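Teicoplanin pseudoaglycone deacetylases Orf2 (Actinoplanes teichomyceticus, PDB 3DFF) probably removes the acetyl group from the amino sugar of the teicoplanin pseudoaglycone as a zinc-dependent deacetylase of the PIG-L family. Local coordinates at residues A[53-58]-A[108-113]; A[73-78]-A[230-235]; A[135-140]-A[168-173]. All blocks are in the same frame, centred on the assembly; numbering follows the deposited sequence. Where two conformers were deposited one is given.

In the fold
From the N terminus, the chain first builds the inner parallel strands 9-14 and 37-42, then helices 54-62 and 71-85. Contact 1 closes a loop of 49 residues, bringing strand 110-111 back to the start of helix 54-62. Contact 2 starts within that loop, on helix 71-85, and closes only at 230-235, after 151 residues. The two therefore cross. Contact 3 opens after contact 1 has closed and lies wholly within the span of contact 2. It joins helices 126-147 and 162-178, which flank strand 151-155 in the chain. Contacts 2 and 3 lie on opposite sides of the chain's centre.

Contact 1: A[53-58]-A[108-113]; sequences SPAAQR and WLTAHV
The indole of Trp108 carries Ser53 CB on one face. CB stands 3.4 Å from the centroid of the five-membered ring of Trp108, 7° off the ring normal, which makes a CH-pi contact. Lys102 adds a cation-pi contact to the same indole. At the far end the imidazole of His112 meets Arg58. In the conformer described, Arg58 CD lies 3.7 Å from His112 ND1, with the guanidinium plane turned 24° from the ring. Arg58 has a second conformer, so this end of the contact is less certain. Between these ends Ala55 CB packs on the backbone of 110-112, 3.9 Å from His112 N.

Ser53 is the N-cap of helix 54-62. With chi1 at 75°, its OG turns back to accept from Ala56 N at 2.9 Å. The same OG is 2.7 Å from a water that also contacts both O and OG1 of Thr110. A second water accepts from His112 N and, weakly, from Ala55 N. The Thr110 side chain is about 12 Å from the bound zinc at its nearest atom. It is closer to Asp97 and Asp163, seen to bind a further zinc in this protein, though that metal is not bound to this chain here. The polar link between the helix start and segment 108-113 is thus carried by water, and Ser53 OG serves both that link and the helix cap.

Contact 2: A[73-78]-A[230-235]; sequences LYRRKE and SSQMVL
Arg75 and Glu78, one turn apart on helix 71-85, reach across to Ser230-Gln232, at the beginning of segment 230-235. The contact borders the zinc site of this PIG-L-type deacetylase, and Arg75 is the residue on that side. Its chain bends at chi3 (68°). This brings the guanidinium against Gln232, whose own chain is folded at chi2. The guanidinium and amide planes are stacked, 19° apart. Gln232 NE2 lies over one guanidinium face, offset toward its rim and 3.4 Å from Arg75 NE. Both nitrogens are donors, so this is stacking and not a bond. Arg75 NH2 is held instead by Leu17 O and also bonds a tetraethylene glycol molecule, probably from the crystallisation liquor. Trp63 makes a cation-pi contact with the same side chain. Arg75 is close to His16, a ligand of the bound zinc. It is also close to Asp97, seen to bind zinc in this protein, though that metal is not bound to this chain here.

Glu78 follows, extended beyond CG, with its carboxylate facing the start of the 230-235 segment. Its two oxygens grip one residue. Ser231 OG donates to Glu78 OE1 at 2.7 Å, using the syn lone pair of that oxygen. Ser231 N donates to Glu78 OE2 at 2.8 Å, coming from above the carboxylate plane. The two bonds together should fix the rotation of the carboxylate. Ser231 OG also serves as an acceptor. Gln232 NE2 donates to it at 3.0 Å, with Ser231 OG tilted 16° from the amide plane of Gln232.

Contact 3: A[135-140]-A[168-173]; sequences EVADDI and RDAALF
Helices 126-147 and 162-178 pack together in this PIG-L domain, on either side of strand 151-155 in the sequence. Their segments run in broadly the same direction, crossing at -50° with the axes 8.1 Å apart. So close an approach is possible because alanines face each other: the CA atoms of Ala137 and Ala170 are only 4.4 Å apart. Ala170 is the centre of the contact. Its methyl sits between residues of the other helix, with Val136 CG1 3.5 Å from Ala170 CB. Ala137 meets the same residue with both its backbone and its methyl, and the two CB atoms are 4.1 Å apart.

All five touching residues are buried, and the interface between the segments is apolar. Val133, one turn before Ala137, extends it by touching both Ala170 and Phe173. Val136 also touches Val43, and Ile140 reaches Tyr41 of strand 37-42. Helix 126-147 is thus tied to that strand, while Leu172 of the second helix touches Val182 of strand 182-185. The CB of Arg168 points away from the first helix. Its NE and NH2 both donate to Asp169 OD1, a salt bridge, while NH1 bonds Ala156 O. Ile140 completes the apolar contact one turn beyond Val136. Its CG1 is anti to the carbonyl carbon (chi1 -62°), and this branch carries CD1 across to the backbone, 3.6 Å from Ala171 N.

Contact 1: A[53-58]-A[108-113]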
loop_
_atom_site.group_PDB
_atom_site.type_symbol
_atom_site.label_atom_id
_atom_site.label_comp_id
_atom_site.label_asym_id
_atom_site.label_seq_id
_atom_site.Cartn_x
_atom_site.Cartn_y
_atom_site.Cartn_z
ATOM N N SER A 53 -5.999 -14.142 -16.029
ATOM C CA SER A 53 -4.777 -14.709 -16.600
ATOM C C SER A 53 -4.375 -15.957 -15.812
ATOM O O SER A 53 -4.786 -16.109 -14.661
ATOM C CB SER A 53 -3.660 -13.685 -16.520
ATOM O OG SER A 53 -3.169 -13.572 -15.195
ATOM N N PRO A 54 -3.568 -16.855 -16.414
ATOM C CA PRO A 54 -2.987 -17.928 -15.603
ATOM C C PRO A 54 -2.311 -17.406 -14.336
ATOM O O PRO A 54 -2.457 -18.026 -13.279
ATOM C CB PRO A 54 -1.958 -18.560 -16.554
ATOM C CG PRO A 54 -2.550 -18.341 -17.901
ATOM C CD PRO A 54 -3.164 -16.964 -17.831
ATOM N N ALA A 55 -1.582 -16.292 -14.436
ATOM C CA ALA A 55 -0.876 -15.698 -13.287
ATOM C C ALA A 55 -1.845 -15.294 -12.168
ATOM O O ALA A 55 -1.589 -15.574 -10.990
ATOM C CB ALA A 55 -0.040 -14.489 -13.737
ATOM N N ALA A 56 -2.954 -14.665 -12.538
ATOM C CA ALA A 56 -3.949 -14.207 -11.566
ATOM C C ALA A 56 -4.626 -15.417 -10.917
ATOM O O ALA A 56 -4.801 -15.454 -9.691
ATOM C CB ALA A 56 -4.965 -13.310 -12.235
ATOM N N GLN A 57 -4.942 -16.420 -11.728
ATOM C CA GLN A 57 -5.520 -17.655 -11.217
ATOM C C GLN A 57 -4.593 -18.290 -10.204
ATOM O O GLN A 57 -5.057 -18.749 -9.170
ATOM C CB GLN A 57 -5.825 -18.631 -12.354
ATOM C CG GLN A 57 -6.931 -18.131 -13.238
ATOM C CD GLN A 57 -7.225 -19.064 -14.370
ATOM O OE1 GLN A 57 -7.461 -20.255 -14.159
ATOM N NE2 GLN A 57 -7.239 -18.534 -15.588
ATOM N N ARG A 58 -3.288 -18.295 -10.482
ATOM C CA ARG A 58 -2.295 -18.815 -9.536
ATOM C C ARG A 58 -2.290 -18.022 -8.228
ATOM O O ARG A 58 -2.171 -18.596 -7.138
ATOM C CB ARG A 58 -0.895 -18.817 -10.169
ATOM C CG ARG A 58 0.160 -19.529 -9.337
ATOM C CD ARG A 58 1.553 -19.333 -9.896
ATOM N NE ARG A 58 2.587 -19.667 -8.913
ATOM C CZ ARG A 58 3.196 -18.779 -8.127
ATOM N NH1 ARG A 58 2.880 -17.491 -8.195
ATOM N NH2 ARG A 58 4.128 -19.178 -7.271
ATOM N N TRP A 108 -1.485 -9.721 -21.360
ATOM C CA TRP A 108 -1.531 -9.408 -19.929
ATOM C C TRP A 108 -0.290 -8.634 -19.540
ATOM O O TRP A 108 0.803 -8.861 -20.081
ATOM C CB TRP A 108 -1.557 -10.692 -19.109
ATOM C CG TRP A 108 -2.798 -11.505 -19.322
ATOM C CD1 TRP A 108 -2.883 -12.715 -19.963
ATOM C CD2 TRP A 108 -4.127 -11.175 -18.909
ATOM N NE1 TRP A 108 -4.181 -13.151 -19.969
ATOM C CE2 TRP A 108 -4.968 -12.231 -19.326
ATOM C CE3 TRP A 108 -4.692 -10.094 -18.212
ATOM C CZ2 TRP A 108 -6.338 -12.239 -19.065
ATOM C CZ3 TRP A 108 -6.058 -10.088 -17.969
ATOM C CH2 TRP A 108 -6.870 -11.167 -18.396
ATOM N N LEU A 109 -0.429 -7.745 -18.566
ATOM C CA LEU A 109 0.721 -7.033 -18.042
ATOM C C LEU A 109 1.699 -7.994 -17.338
ATOM O O LEU A 109 2.921 -7.928 -17.528
ATOM C CB LEU A 109 0.248 -5.957 -17.058
ATOM C CG LEU A 109 1.345 -5.234 -16.284
ATOM C CD1 LEU A 109 2.313 -4.486 -17.185
ATOM C CD2 LEU A 109 0.676 -4.263 -15.344
ATOM N N THR A 110 1.151 -8.870 -16.495
ATOM C CA THR A 110 1.972 -9.761 -15.669
ATOM C C THR A 110 1.831 -11.206 -16.166
ATOM O O THR A 110 0.750 -11.647 -16.543
ATOM C CB THR A 110 1.570 -9.678 -14.174
ATOM O OG1 THR A 110 0.234 -10.120 -14.050
ATOM C CG2 THR A 110 1.637 -8.243 -13.677
ATOM N N ALA A 111 2.942 -11.934 -16.164
ATOM C CA ALA A 111 2.951 -13.295 -16.684
ATOM C C ALA A 111 3.648 -14.233 -15.725
ATOM O O ALA A 111 4.580 -13.829 -15.045
ATOM C CB ALA A 111 3.637 -13.334 -18.036
ATOM N N HIS A 112 3.187 -15.481 -15.684
ATOM C CA HIS A 112 3.898 -16.540 -14.978
ATOM C C HIS A 112 4.917 -17.175 -15.922
ATOM O O HIS A 112 4.602 -17.477 -17.075
ATOM C CB HIS A 112 2.927 -17.610 -14.478
ATOM C CG HIS A 112 3.601 -18.761 -13.796
ATOM N ND1 HIS A 112 4.103 -18.675 -12.517
ATOM C CD2 HIS A 112 3.864 -20.020 -14.221
ATOM C CE1 HIS A 112 4.647 -19.832 -12.181
ATOM N NE2 HIS A 112 4.505 -20.670 -13.192
ATOM N N VAL A 113 6.136 -17.363 -15.424
ATOM C CA VAL A 113 7.204 -17.997 -16.190
ATOM C C VAL A 113 7.469 -19.379 -15.597
ATOM O O VAL A 113 7.756 -19.502 -14.400
ATOM C CB VAL A 113 8.487 -17.138 -16.180
ATOM C CG1 VAL A 113 9.611 -17.800 -17.002
ATOM C CG2 VAL A 113 8.188 -15.745 -16.722
HETATM O O HOH W 1 -1.617 -11.417 -15.174
HETATM O O HOH W 2 0.365 -16.124 -16.891
#

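Contact 2: A[73-78]-A[230-235]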
loop_
_atom_site.group_PDB
_atom_site.type_symbol
_atom_site.label_atom_id
_atom_site.label_comp_id
_atom_site.label_asym_id
_atom_site.label_seq_id
_atom_site.Cartn_x
_atom_site.Cartn_y
_atom_site.Cartn_z
ATOM N N LEU A 73 -13.607 -8.857 -4.531
ATOM C CA LEU A 73 -14.680 -8.787 -3.530
ATOM C C LEU A 73 -14.220 -9.350 -2.182
ATOM O O LEU A 73 -14.410 -8.702 -1.152
ATOM C CB LEU A 73 -15.964 -9.497 -4.003
ATOM C CG LEU A 73 -17.174 -9.389 -3.071
ATOM C CD1 LEU A 73 -17.579 -7.922 -2.864
ATOM C CD2 LEU A 73 -18.321 -10.199 -3.625
ATOM N N TYR A 74 -13.606 -10.536 -2.194
ATOM C CA TYR A 74 -13.093 -11.151 -0.964
ATOM C C TYR A 74 -12.129 -10.199 -0.268
ATOM O O TYR A 74 -12.230 -9.980 0.939
ATOM C CB TYR A 74 -12.383 -12.481 -1.237
ATOM C CG TYR A 74 -13.288 -13.695 -1.308
ATOM C CD1 TYR A 74 -13.906 -14.050 -2.504
ATOM C CD2 TYR A 74 -13.502 -14.500 -0.191
ATOM C CE1 TYR A 74 -14.746 -15.157 -2.596
ATOM C CE2 TYR A 74 -14.346 -15.633 -0.272
ATOM C CZ TYR A 74 -14.961 -15.944 -1.483
ATOM O OH TYR A 74 -15.790 -17.041 -1.586
ATOM N N ARG A 75 -11.213 -9.607 -1.031
ATOM C CA ARG A 75 -10.191 -8.740 -0.463
ATOM C C ARG A 75 -10.752 -7.415 0.032
ATOM O O ARG A 75 -10.286 -6.845 1.032
ATOM C CB ARG A 75 -9.055 -8.527 -1.477
ATOM C CG ARG A 75 -8.256 -9.795 -1.733
ATOM C CD ARG A 75 -6.976 -9.483 -2.498
ATOM N NE ARG A 75 -6.034 -8.717 -1.687
ATOM C CZ ARG A 75 -4.893 -8.210 -2.152
ATOM N NH1 ARG A 75 -4.573 -8.368 -3.428
ATOM N NH2 ARG A 75 -4.085 -7.527 -1.354
ATOM N N ARG A 76 -11.776 -6.916 -0.661
ATOM C CA ARG A 76 -12.431 -5.705 -0.220
ATOM C C ARG A 76 -13.098 -5.953 1.121
ATOM O O ARG A 76 -13.031 -5.085 1.994
ATOM C CB ARG A 76 -13.498 -5.258 -1.213
ATOM C CG ARG A 76 -12.937 -4.443 -2.359
ATOM C CD ARG A 76 -14.090 -4.007 -3.262
ATOM N NE ARG A 76 -13.617 -3.193 -4.377
ATOM C CZ ARG A 76 -14.392 -2.355 -5.062
ATOM N NH1 ARG A 76 -15.662 -2.191 -4.706
ATOM N NH2 ARG A 76 -13.899 -1.659 -6.069
ATOM N N LYS A 77 -13.746 -7.111 1.272
ATOM C CA LYS A 77 -14.405 -7.438 2.554
ATOM C C LYS A 77 -13.389 -7.562 3.685
ATOM O O LYS A 77 -13.632 -7.070 4.791
ATOM C CB LYS A 77 -15.258 -8.702 2.451
ATOM C CG LYS A 77 -16.481 -8.498 1.570
ATOM C CD LYS A 77 -17.347 -9.748 1.529
ATOM C CE LYS A 77 -18.636 -9.465 0.773
ATOM N NZ LYS A 77 -19.410 -10.715 0.532
ATOM N N GLU A 78 -12.236 -8.169 3.398
ATOM C CA GLU A 78 -11.147 -8.237 4.383
ATOM C C GLU A 78 -10.684 -6.856 4.811
ATOM O O GLU A 78 -10.461 -6.609 6.007
ATOM C CB GLU A 78 -9.938 -8.996 3.825
ATOM C CG GLU A 78 -10.144 -10.459 3.657
ATOM C CD GLU A 78 -8.972 -11.153 2.987
ATOM O OE1 GLU A 78 -8.016 -10.486 2.516
ATOM O OE2 GLU A 78 -9.044 -12.389 2.903
ATOM N N SER A 230 -7.196 -12.452 5.695
ATOM C CA SER A 230 -6.982 -13.909 5.723
ATOM C C SER A 230 -6.273 -14.382 4.471
ATOM O O SER A 230 -5.397 -15.236 4.538
ATOM C CB SER A 230 -8.305 -14.656 5.838
ATOM O OG SER A 230 -9.054 -14.173 6.930
ATOM N N SER A 231 -6.642 -13.806 3.328
ATOM C CA SER A 231 -6.098 -14.260 2.044
ATOM C C SER A 231 -4.579 -14.090 1.947
ATOM O O SER A 231 -3.917 -14.792 1.190
ATOM C CB SER A 231 -6.758 -13.488 0.899
ATOM O OG SER A 231 -6.506 -12.106 1.021
ATOM N N GLN A 232 -4.042 -13.147 2.715
ATOM C CA GLN A 232 -2.639 -12.787 2.647
ATOM C C GLN A 232 -1.782 -13.451 3.707
ATOM O O GLN A 232 -0.562 -13.378 3.641
ATOM C CB GLN A 232 -2.499 -11.269 2.770
ATOM C CG GLN A 232 -3.344 -10.500 1.772
ATOM C CD GLN A 232 -3.028 -10.850 0.328
ATOM O OE1 GLN A 232 -1.869 -10.764 -0.111
ATOM N NE2 GLN A 232 -4.062 -11.232 -0.430
HETATM N N MSE A 233 -2.406 -14.106 4.678
HETATM C CA MSE A 233 -1.641 -14.641 5.802
HETATM C C MSE A 233 -0.539 -15.635 5.409
HETATM O O MSE A 233 0.612 -15.486 5.837
HETATM C CB MSE A 233 -2.562 -15.196 6.888
HETATM C CG MSE A 233 -3.179 -14.118 7.805
HETATM SE SE MSE A 233 -1.976 -12.638 8.346
HETATM C CE MSE A 233 -2.553 -11.321 7.009
ATOM N N VAL A 234 -0.868 -16.627 4.582
ATOM C CA VAL A 234 0.134 -17.635 4.194
ATOM C C VAL A 234 1.298 -16.963 3.465
ATOM O O VAL A 234 2.464 -17.196 3.790
ATOM C CB VAL A 234 -0.485 -18.808 3.373
ATOM C CG1 VAL A 234 0.601 -19.761 2.850
ATOM C CG2 VAL A 234 -1.501 -19.565 4.222
ATOM N N LEU A 235 0.967 -16.097 2.512
ATOM C CA LEU A 235 1.955 -15.343 1.743
ATOM C C LEU A 235 2.852 -14.475 2.630
ATOM O O LEU A 235 4.067 -14.459 2.459
ATOM C CB LEU A 235 1.222 -14.479 0.713
ATOM C CG LEU A 235 1.879 -13.886 -0.533
ATOM C CD1 LEU A 235 2.702 -14.920 -1.271
ATOM C CD2 LEU A 235 0.767 -13.344 -1.428
#

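Contact 3: A[135-140]-A[168-173]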
loop_
_atom_site.group_PDB
_atom_site.type_symbol
_atom_site.label_atom_id
_atom_site.label_comp_id
_atom_site.label_asym_id
_atom_site.label_seq_id
_atom_site.Cartn_x
_atom_site.Cartn_y
_atom_site.Cartn_z
ATOM N N GLU A 135 -4.013 9.070 -14.376
ATOM C CA GLU A 135 -5.367 8.732 -13.967
ATOM C C GLU A 135 -5.485 8.610 -12.459
ATOM O O GLU A 135 -6.439 9.098 -11.872
ATOM C CB GLU A 135 -5.822 7.433 -14.626
ATOM C CG GLU A 135 -5.965 7.535 -16.145
ATOM C CD GLU A 135 -7.295 8.093 -16.589
ATOM O OE1 GLU A 135 -8.228 8.183 -15.756
ATOM O OE2 GLU A 135 -7.417 8.431 -17.788
ATOM N N VAL A 136 -4.521 7.938 -11.825
ATOM C CA VAL A 136 -4.572 7.796 -10.381
ATOM C C VAL A 136 -4.475 9.173 -9.723
ATOM O O VAL A 136 -5.187 9.440 -8.749
ATOM C CB VAL A 136 -3.453 6.869 -9.868
ATOM C CG1 VAL A 136 -3.494 6.767 -8.343
ATOM C CG2 VAL A 136 -3.621 5.470 -10.478
ATOM N N ALA A 137 -3.581 10.015 -10.244
ATOM C CA ALA A 137 -3.412 11.378 -9.735
ATOM C C ALA A 137 -4.729 12.162 -9.828
ATOM O O ALA A 137 -5.072 12.899 -8.910
ATOM C CB ALA A 137 -2.315 12.080 -10.479
ATOM N N ASP A 138 -5.466 11.972 -10.926
ATOM C CA ASP A 138 -6.778 12.625 -11.101
ATOM C C ASP A 138 -7.716 12.238 -9.968
ATOM O O ASP A 138 -8.361 13.096 -9.345
ATOM C CB ASP A 138 -7.428 12.236 -12.439
ATOM C CG ASP A 138 -6.762 12.874 -13.649
ATOM O OD1 ASP A 138 -5.842 13.708 -13.497
ATOM O OD2 ASP A 138 -7.172 12.535 -14.792
ATOM N N ASP A 139 -7.827 10.931 -9.715
ATOM C CA ASP A 139 -8.696 10.424 -8.663
ATOM C C ASP A 139 -8.277 10.906 -7.273
ATOM O O ASP A 139 -9.124 11.256 -6.450
ATOM C CB ASP A 139 -8.770 8.891 -8.715
ATOM C CG ASP A 139 -9.700 8.400 -9.804
ATOM O OD1 ASP A 139 -9.937 9.146 -10.771
ATOM O OD2 ASP A 139 -10.211 7.279 -9.678
ATOM N N ILE A 140 -6.976 10.947 -7.013
ATOM C CA ILE A 140 -6.501 11.454 -5.727
ATOM C C ILE A 140 -6.828 12.933 -5.569
ATOM O O ILE A 140 -7.245 13.341 -4.483
ATOM C CB ILE A 140 -4.997 11.185 -5.483
ATOM C CG1 ILE A 140 -4.730 9.675 -5.444
ATOM C CG2 ILE A 140 -4.547 11.827 -4.156
ATOM C CD1 ILE A 140 -3.230 9.334 -5.520
ATOM N N ARG A 168 2.515 5.928 -5.237
ATOM C CA ARG A 168 3.367 6.899 -4.582
ATOM C C ARG A 168 3.525 8.120 -5.470
ATOM O O ARG A 168 3.304 9.247 -5.022
ATOM C CB ARG A 168 4.723 6.283 -4.243
ATOM C CG ARG A 168 5.730 7.302 -3.681
ATOM C CD ARG A 168 7.152 6.804 -3.838
ATOM N NE ARG A 168 7.535 6.689 -5.251
ATOM C CZ ARG A 168 8.536 5.938 -5.698
ATOM N NH1 ARG A 168 9.273 5.202 -4.861
ATOM N NH2 ARG A 168 8.785 5.895 -6.997
ATOM N N ASP A 169 3.871 7.890 -6.735
ATOM C CA ASP A 169 4.119 8.993 -7.675
ATOM C C ASP A 169 2.832 9.814 -7.855
ATOM O O ASP A 169 2.857 11.036 -7.752
ATOM C CB ASP A 169 4.640 8.467 -9.018
ATOM C CG ASP A 169 6.047 7.869 -8.915
ATOM O OD1 ASP A 169 6.673 7.908 -7.825
ATOM O OD2 ASP A 169 6.563 7.395 -9.946
ATOM N N ALA A 170 1.716 9.142 -8.099
ATOM C CA ALA A 170 0.428 9.849 -8.263
ATOM C C ALA A 170 0.095 10.695 -7.025
ATOM O O ALA A 170 -0.355 11.837 -7.149
ATOM C CB ALA A 170 -0.684 8.868 -8.513
ATOM N N ALA A 171 0.299 10.131 -5.836
ATOM C CA ALA A 171 0.065 10.890 -4.592
ATOM C C ALA A 171 0.990 12.112 -4.470
ATOM O O ALA A 171 0.546 13.182 -4.014
ATOM C CB ALA A 171 0.196 9.990 -3.357
ATOM N N LEU A 172 2.252 11.968 -4.874
ATOM C CA LEU A 172 3.213 13.086 -4.822
ATOM C C LEU A 172 2.745 14.200 -5.756
ATOM O O LEU A 172 2.713 15.377 -5.366
ATOM C CB LEU A 172 4.620 12.632 -5.180
ATOM C CG LEU A 172 5.265 11.707 -4.135
ATOM C CD1 LEU A 172 6.690 11.350 -4.592
ATOM C CD2 LEU A 172 5.309 12.296 -2.725
ATOM N N PHE A 173 2.361 13.829 -6.975
ATOM C CA PHE A 173 1.899 14.817 -7.949
ATOM C C PHE A 173 0.634 15.521 -7.467
ATOM O O PHE A 173 0.547 16.762 -7.530
ATOM C CB PHE A 173 1.667 14.178 -9.330
ATOM C CG PHE A 173 2.893 13.530 -9.926
ATOM C CD1 PHE A 173 4.171 14.008 -9.657
ATOM C CD2 PHE A 173 2.761 12.440 -10.795
ATOM C CE1 PHE A 173 5.293 13.405 -10.221
ATOM C CE2 PHE A 173 3.876 11.838 -11.355
ATOM C CZ PHE A 173 5.148 12.316 -11.064
#